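Long-range contact in rhodanese domain-containing protein (Thermoplasma volcanium GSS1, PDB 3GK5), which is of unknown function but carries a rhodanese-like domain, the piece crystallised here, and may therefore take part in sulfur transfer: residues 61-65 with 87-91. Residues are numbered along the deposited sequence; the frame is centred on the assembly and turned at random.
Sequences ICAHG and GGIQS
Cys62 and Ala63 offer consecutive carbonyls to two consecutive amides in the first turn of helix 88-94. Ile89 N donates to Cys62 O at 2.7 Å, approaching almost end-on to the carbonyl (C=O...N angle 167°), and Gln90 N reaches Ala63 O at 3.1 Å from somewhat off the carbonyl plane. The pair clips the loop to the start of the helix, where the early amides have no preceding helical turn to bond to. Gly88 lets the backbones come this close: a CB on it would fall 2.3 Å from Ala63 O, a clash. Within the loop, Gly65 N donates a hydrogen bond to Cys62 SG at 3.5 Å, a usual length for a sulfur acceptor, turning the Gly65 amide toward the sulfur.

The apolar part is small. Ile61 CG1 lies 3.6 Å from Ile89 N, brought there by a chi1 of -164° that turns this branch away from its own amide, and CD1 goes on to meet Ile89 CB at 3.9 Å. Cutting Ile61 back to an alanine would probably open a gap against the Gly88-Ile89 peptide and leave Ile89 CB without this neighbour.

Out toward solvent, the Gln90 amide comes to the edge of the His64 imidazole, OE1 lying 3.2 Å from CD2, with the two planes 70° apart. Ala63 CB sits over one face of the same ring, toward its rim.

Cys62 to Gly65 follow the parallel-sheet strand 58-61 and lead into helix 66-76, consistent with the active-site loop of rhodaneses, in which a cysteine at the start carries the sulfur. Arg67 and Ser68 of helix 66-76 touch Cys62, Val20 and Asp22 of strand 19-22 pack on Ile61, and Arg24 lies against both Ala63 and Ile89.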
ATOM      1  N   ILE A  61      -1.229  -0.980   0.499  1.00 11.45           N
ATOM      2  CA  ILE A  61      -1.326  -2.408   0.364  1.00  9.12           C
ATOM      3  C   ILE A  61      -1.187  -3.120   1.684  1.00 11.38           C
ATOM      4  O   ILE A  61      -0.537  -2.648   2.610  1.00 21.98           O
ATOM      5  CB  ILE A  61      -0.274  -2.930  -0.604  1.00 10.00           C
ATOM      6  CG1 ILE A  61      -0.644  -4.352  -1.049  1.00 10.57           C
ATOM      7  CG2 ILE A  61       1.082  -2.881   0.055  1.00 13.64           C
ATOM      8  CD1 ILE A  61      -0.238  -4.664  -2.496  1.00  9.47           C
ATOM      9  N   CYS A  62      -1.796  -4.284   1.747  1.00 14.71           N
ATOM     10  CA  CYS A  62      -1.789  -5.077   2.953  1.00 25.52           C
ATOM     11  C   CYS A  62      -1.527  -6.543   2.585  1.00 21.13           C
ATOM     12  O   CYS A  62      -1.301  -6.851   1.421  1.00 28.03           O
ATOM     13  CB  CYS A  62      -3.150  -4.897   3.599  1.00 25.21           C
ATOM     14  SG  CYS A  62      -3.357  -5.783   5.050  1.00 36.55           S
ATOM     15  N   ALA A  63      -1.543  -7.451   3.550  1.00 23.11           N
ATOM     16  CA  ALA A  63      -1.320  -8.854   3.201  1.00 29.05           C
ATOM     17  C   ALA A  63      -2.548  -9.358   2.459  1.00 24.75           C
ATOM     18  O   ALA A  63      -2.432 -10.014   1.422  1.00 22.97           O
ATOM     19  CB  ALA A  63      -1.074  -9.710   4.454  1.00 23.63           C
ATOM     20  N   HIS A  64      -3.725  -9.037   2.994  1.00 26.64           N
ATOM     21  CA  HIS A  64      -4.984  -9.456   2.389  1.00 34.30           C
ATOM     22  C   HIS A  64      -5.940  -8.300   2.142  1.00 24.28           C
ATOM     23  O   HIS A  64      -6.860  -8.426   1.340  1.00 31.97           O
ATOM     24  CB  HIS A  64      -5.667 -10.504   3.265  1.00 41.91           C
ATOM     25  CG  HIS A  64      -4.756 -11.608   3.688  1.00 50.50           C
ATOM     26  ND1 HIS A  64      -4.175 -11.652   4.938  1.00 46.38           N
ATOM     27  CD2 HIS A  64      -4.274 -12.676   3.011  1.00 53.58           C
ATOM     28  CE1 HIS A  64      -3.373 -12.699   5.010  1.00 57.10           C
ATOM     29  NE2 HIS A  64      -3.415 -13.338   3.853  1.00 54.46           N
ATOM     30  N   GLY A  65      -5.728  -7.187   2.839  1.00 25.40           N
ATOM     31  CA  GLY A  65      -6.577  -6.024   2.651  1.00 25.76           C
ATOM     32  C   GLY A  65      -7.340  -5.545   3.874  1.00 28.29           C
ATOM     33  O   GLY A  65      -8.001  -4.507   3.842  1.00 34.42           O
ATOM     34  N   GLY A  87      -7.414  -7.208  -2.300  1.00 27.40           N
ATOM     35  CA  GLY A  87      -6.753  -8.495  -2.197  1.00 26.38           C
ATOM     36  C   GLY A  87      -5.400  -8.490  -1.508  1.00 28.51           C
ATOM     37  O   GLY A  87      -4.842  -9.551  -1.216  1.00 33.08           O
ATOM     38  N   GLY A  88      -4.870  -7.302  -1.243  1.00 22.86           N
ATOM     39  CA  GLY A  88      -3.572  -7.206  -0.603  1.00 16.90           C
ATOM     40  C   GLY A  88      -2.470  -7.592  -1.570  1.00 20.98           C
ATOM     41  O   GLY A  88      -2.677  -7.622  -2.788  1.00 23.86           O
ATOM     42  N   ILE A  89      -1.290  -7.878  -1.034  1.00 20.70           N
ATOM     43  CA  ILE A  89      -0.162  -8.280  -1.864  1.00 24.83           C
ATOM     44  C   ILE A  89      -0.334  -9.768  -2.181  1.00 28.41           C
ATOM     45  O   ILE A  89       0.322 -10.309  -3.069  1.00 36.70           O
ATOM     46  CB  ILE A  89       1.175  -8.025  -1.130  1.00 20.31           C
ATOM     47  CG1 ILE A  89       2.339  -8.082  -2.114  1.00 23.27           C
ATOM     48  CG2 ILE A  89       1.373  -9.053  -0.031  1.00 36.78           C
ATOM     49  CD1 ILE A  89       3.630  -7.484  -1.560  1.00  6.15           C
ATOM     50  N   GLN A  90      -1.225 -10.426  -1.444  1.00 32.90           N
ATOM     51  CA  GLN A  90      -1.505 -11.833  -1.680  1.00 30.68           C
ATOM     52  C   GLN A  90      -2.080 -11.926  -3.089  1.00 29.70           C
ATOM     53  O   GLN A  90      -1.589 -12.683  -3.918  1.00 33.27           O
ATOM     54  CB  GLN A  90      -2.527 -12.355  -0.666  1.00 36.92           C
ATOM     55  CG  GLN A  90      -3.088 -13.734  -1.002  1.00 50.56           C
ATOM     56  CD  GLN A  90      -4.226 -14.158  -0.081  1.00 63.81           C
ATOM     57  OE1 GLN A  90      -5.219 -13.443   0.071  1.00 65.98           O
ATOM     58  NE2 GLN A  90      -4.091 -15.333   0.526  1.00 67.75           N
ATOM     59  N   SER A  91      -3.114 -11.133  -3.350  1.00 29.83           N
ATOM     60  CA  SER A  91      -3.766 -11.108  -4.650  1.00 25.72           C
ATOM     61  C   SER A  91      -2.765 -10.711  -5.721  1.00 29.63           C
ATOM     62  O   SER A  91      -2.714 -11.304  -6.798  1.00 34.94           O
ATOM     63  CB  SER A  91      -4.924 -10.110  -4.625  1.00 29.98           C
ATOM     64  OG  SER A  91      -5.447  -9.891  -5.924  1.00 41.76           O
TER